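Local coordinates for serine-rich secreted cell wall anchored (LPXTG-motif ) protein (Lactobacillus reuteri ATCC 53608, PDB 5NXK) that probably acts as a surface adhesin, using a beta-solenoid binding region to attach the bacterium to its host in the gut, at residues F233-N236 and E237-V241. Residues are numbered along the deposited sequence; the frame is centred on the assembly and turned at random.
Sequences FIVN and ENAAV
Val235 and Val241 meet through their methyl branches across the inside of a bend, where the chain leaves strand 230-235 and enters strand 240-244. CG1 of Val235, placed anti to the backbone N (chi1 176°), touches two partners: CB of Ala239 at 3.7 Å and CG2 of Val241 at 3.9 Å. The other methyl, CG2 of Val235, rests 3.7 Å above one face of the Phe233 ring, displaced toward the rim. That ring turns its edge to Val241, and Phe233 CZ lies 4.4 Å from Val241 CG1, a loose approach. Branched valine suits this place because the two methyls of Val235 can straddle CG2 of Val241 and still reach Ala239 and the Phe233 ring, while Ala239, bearing a single methyl, fits at the end of the turn. Val273 of strand 272-277, the neighbour of 240-244 in its sheet, packs on both valines.

A type II beta turn from Asn236 to Ala239 makes the bend. Ala239 N donates to Asn236 O over 3.1 Å, tilted 34° from the carbonyl plane, and Asn238, at the third position, takes the positive phi (61°) that this turn requires and asparagine tolerates well. The Asn236 amide is held at both ends: OD1 receives a water at 2.9 Å that also accepts from Glu237 N, and ND2 bonds to Val205 O, tying the corner to the preceding coil. Buried Phe233, Val235, Ala239 and Val241 packed inside a corner between two sheets of parallel strands are characteristic of a right-handed beta-solenoid of the pectate lyase-like kind.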
ATOM      1  N   PHE A 233       5.986  -5.304 -12.188  1.00 19.40           N
ATOM      2  CA  PHE A 233       4.528  -5.216 -12.200  1.00 19.12           C
ATOM      3  C   PHE A 233       4.046  -6.465 -12.911  1.00 23.13           C
ATOM      4  O   PHE A 233       4.304  -6.638 -14.112  1.00 21.07           O
ATOM      5  CB  PHE A 233       4.029  -3.954 -12.908  1.00 18.47           C
ATOM      6  CG  PHE A 233       2.518  -3.817 -12.933  1.00 19.93           C
ATOM      7  CD1 PHE A 233       1.768  -4.055 -11.789  1.00 22.81           C
ATOM      8  CD2 PHE A 233       1.859  -3.402 -14.088  1.00 20.35           C
ATOM      9  CE1 PHE A 233       0.384  -3.912 -11.795  1.00 25.36           C
ATOM     10  CE2 PHE A 233       0.476  -3.254 -14.109  1.00 23.75           C
ATOM     11  CZ  PHE A 233      -0.265  -3.501 -12.966  1.00 26.09           C
ATOM     12  N   ILE A 234       3.416  -7.360 -12.159  1.00 18.54           N
ATOM     13  CA  ILE A 234       3.059  -8.672 -12.673  1.00 20.40           C
ATOM     14  C   ILE A 234       1.549  -8.847 -12.627  1.00 24.52           C
ATOM     15  O   ILE A 234       0.952  -8.778 -11.568  1.00 22.06           O
ATOM     16  CB  ILE A 234       3.721  -9.806 -11.873  1.00 21.82           C
ATOM     17  CG1 ILE A 234       5.238  -9.648 -11.884  1.00 29.61           C
ATOM     18  CG2 ILE A 234       3.342 -11.160 -12.464  1.00 24.18           C
ATOM     19  CD1 ILE A 234       5.938 -10.587 -10.934  1.00 35.49           C
ATOM     20  N   VAL A 235       0.942  -9.056 -13.784  1.00 18.87           N
ATOM     21  CA  VAL A 235      -0.485  -9.292 -13.888  1.00 20.00           C
ATOM     22  C   VAL A 235      -0.694 -10.739 -14.341  1.00 27.36           C
ATOM     23  O   VAL A 235      -0.342 -11.103 -15.458  1.00 22.59           O
ATOM     24  CB  VAL A 235      -1.128  -8.314 -14.867  1.00 22.31           C
ATOM     25  CG1 VAL A 235      -2.615  -8.637 -15.050  1.00 21.53           C
ATOM     26  CG2 VAL A 235      -0.905  -6.885 -14.377  1.00 19.85           C
ATOM     27  N   ASN A 236      -1.250 -11.567 -13.464  1.00 23.99           N
ATOM     28  CA  ASN A 236      -1.345 -12.999 -13.722  1.00 22.64           C
ATOM     29  C   ASN A 236      -2.544 -13.395 -14.595  1.00 24.91           C
ATOM     30  O   ASN A 236      -3.340 -12.540 -15.003  1.00 23.49           O
ATOM     31  CB  ASN A 236      -1.364 -13.766 -12.382  1.00 22.84           C
ATOM     32  CG  ASN A 236       0.007 -13.812 -11.727  1.00 27.32           C
ATOM     33  OD1 ASN A 236       0.821 -14.653 -12.082  1.00 34.75           O
ATOM     34  ND2 ASN A 236       0.269 -12.919 -10.776  1.00 29.20           N
ATOM     35  N   GLU A 237      -2.650 -14.687 -14.900  1.00 25.49           N
ATOM     36  CA  GLU A 237      -3.688 -15.171 -15.811  1.00 29.35           C
ATOM     37  C   GLU A 237      -5.086 -14.746 -15.410  1.00 27.14           C
ATOM     38  O   GLU A 237      -5.450 -14.802 -14.232  1.00 28.15           O
ATOM     39  CB  GLU A 237      -3.674 -16.694 -15.947  1.00 34.90           C
ATOM     40  CG  GLU A 237      -2.414 -17.256 -16.556  1.00 53.18           C
ATOM     41  CD  GLU A 237      -2.540 -18.737 -16.857  1.00 64.90           C
ATOM     42  OE1 GLU A 237      -3.529 -19.356 -16.396  1.00 68.20           O
ATOM     43  OE2 GLU A 237      -1.640 -19.281 -17.535  1.00 68.48           O
ATOM     44  N   ASN A 238      -5.840 -14.288 -16.405  1.00 23.45           N
ATOM     45  CA  ASN A 238      -7.239 -13.887 -16.256  1.00 27.09           C
ATOM     46  C   ASN A 238      -7.483 -12.734 -15.293  1.00 28.47           C
ATOM     47  O   ASN A 238      -8.625 -12.441 -14.958  1.00 31.64           O
ATOM     48  CB  ASN A 238      -8.088 -15.093 -15.845  1.00 32.54           C
ATOM     49  CG  ASN A 238      -7.921 -16.270 -16.802  1.00 39.61           C
ATOM     50  OD1 ASN A 238      -7.873 -16.090 -18.017  1.00 40.12           O
ATOM     51  ND2 ASN A 238      -7.814 -17.473 -16.256  1.00 45.18           N
ATOM     52  N   ALA A 239      -6.427 -12.052 -14.871  1.00 23.47           N
ATOM     53  CA  ALA A 239      -6.633 -10.864 -14.051  1.00 21.13           C
ATOM     54  C   ALA A 239      -7.194  -9.718 -14.902  1.00 26.92           C
ATOM     55  O   ALA A 239      -6.996  -9.680 -16.117  1.00 26.57           O
ATOM     56  CB  ALA A 239      -5.345 -10.449 -13.364  1.00 23.23           C
ATOM     57  N   ALA A 240      -7.936  -8.825 -14.252  1.00 27.23           N
ATOM     58  CA  ALA A 240      -8.503  -7.632 -14.867  1.00 25.72           C
ATOM     59  C   ALA A 240      -7.924  -6.396 -14.192  1.00 30.59           C
ATOM     60  O   ALA A 240      -8.043  -6.221 -12.980  1.00 31.29           O
ATOM     61  CB  ALA A 240     -10.031  -7.637 -14.755  1.00 27.76           C
ATOM     62  N   VAL A 241      -7.278  -5.543 -14.971  1.00 26.27           N
ATOM     63  CA  VAL A 241      -6.658  -4.340 -14.446  1.00 24.17           C
ATOM     64  C   VAL A 241      -7.185  -3.119 -15.178  1.00 30.40           C
ATOM     65  O   VAL A 241      -7.191  -3.086 -16.412  1.00 25.81           O
ATOM     66  CB  VAL A 241      -5.123  -4.402 -14.575  1.00 24.24           C
ATOM     67  CG1 VAL A 241      -4.484  -3.042 -14.243  1.00 19.42           C
ATOM     68  CG2 VAL A 241      -4.548  -5.509 -13.688  1.00 24.02           C
TER
HETATM   69  O   HOH W   1      -0.052 -16.191 -14.413  1.00 34.07           O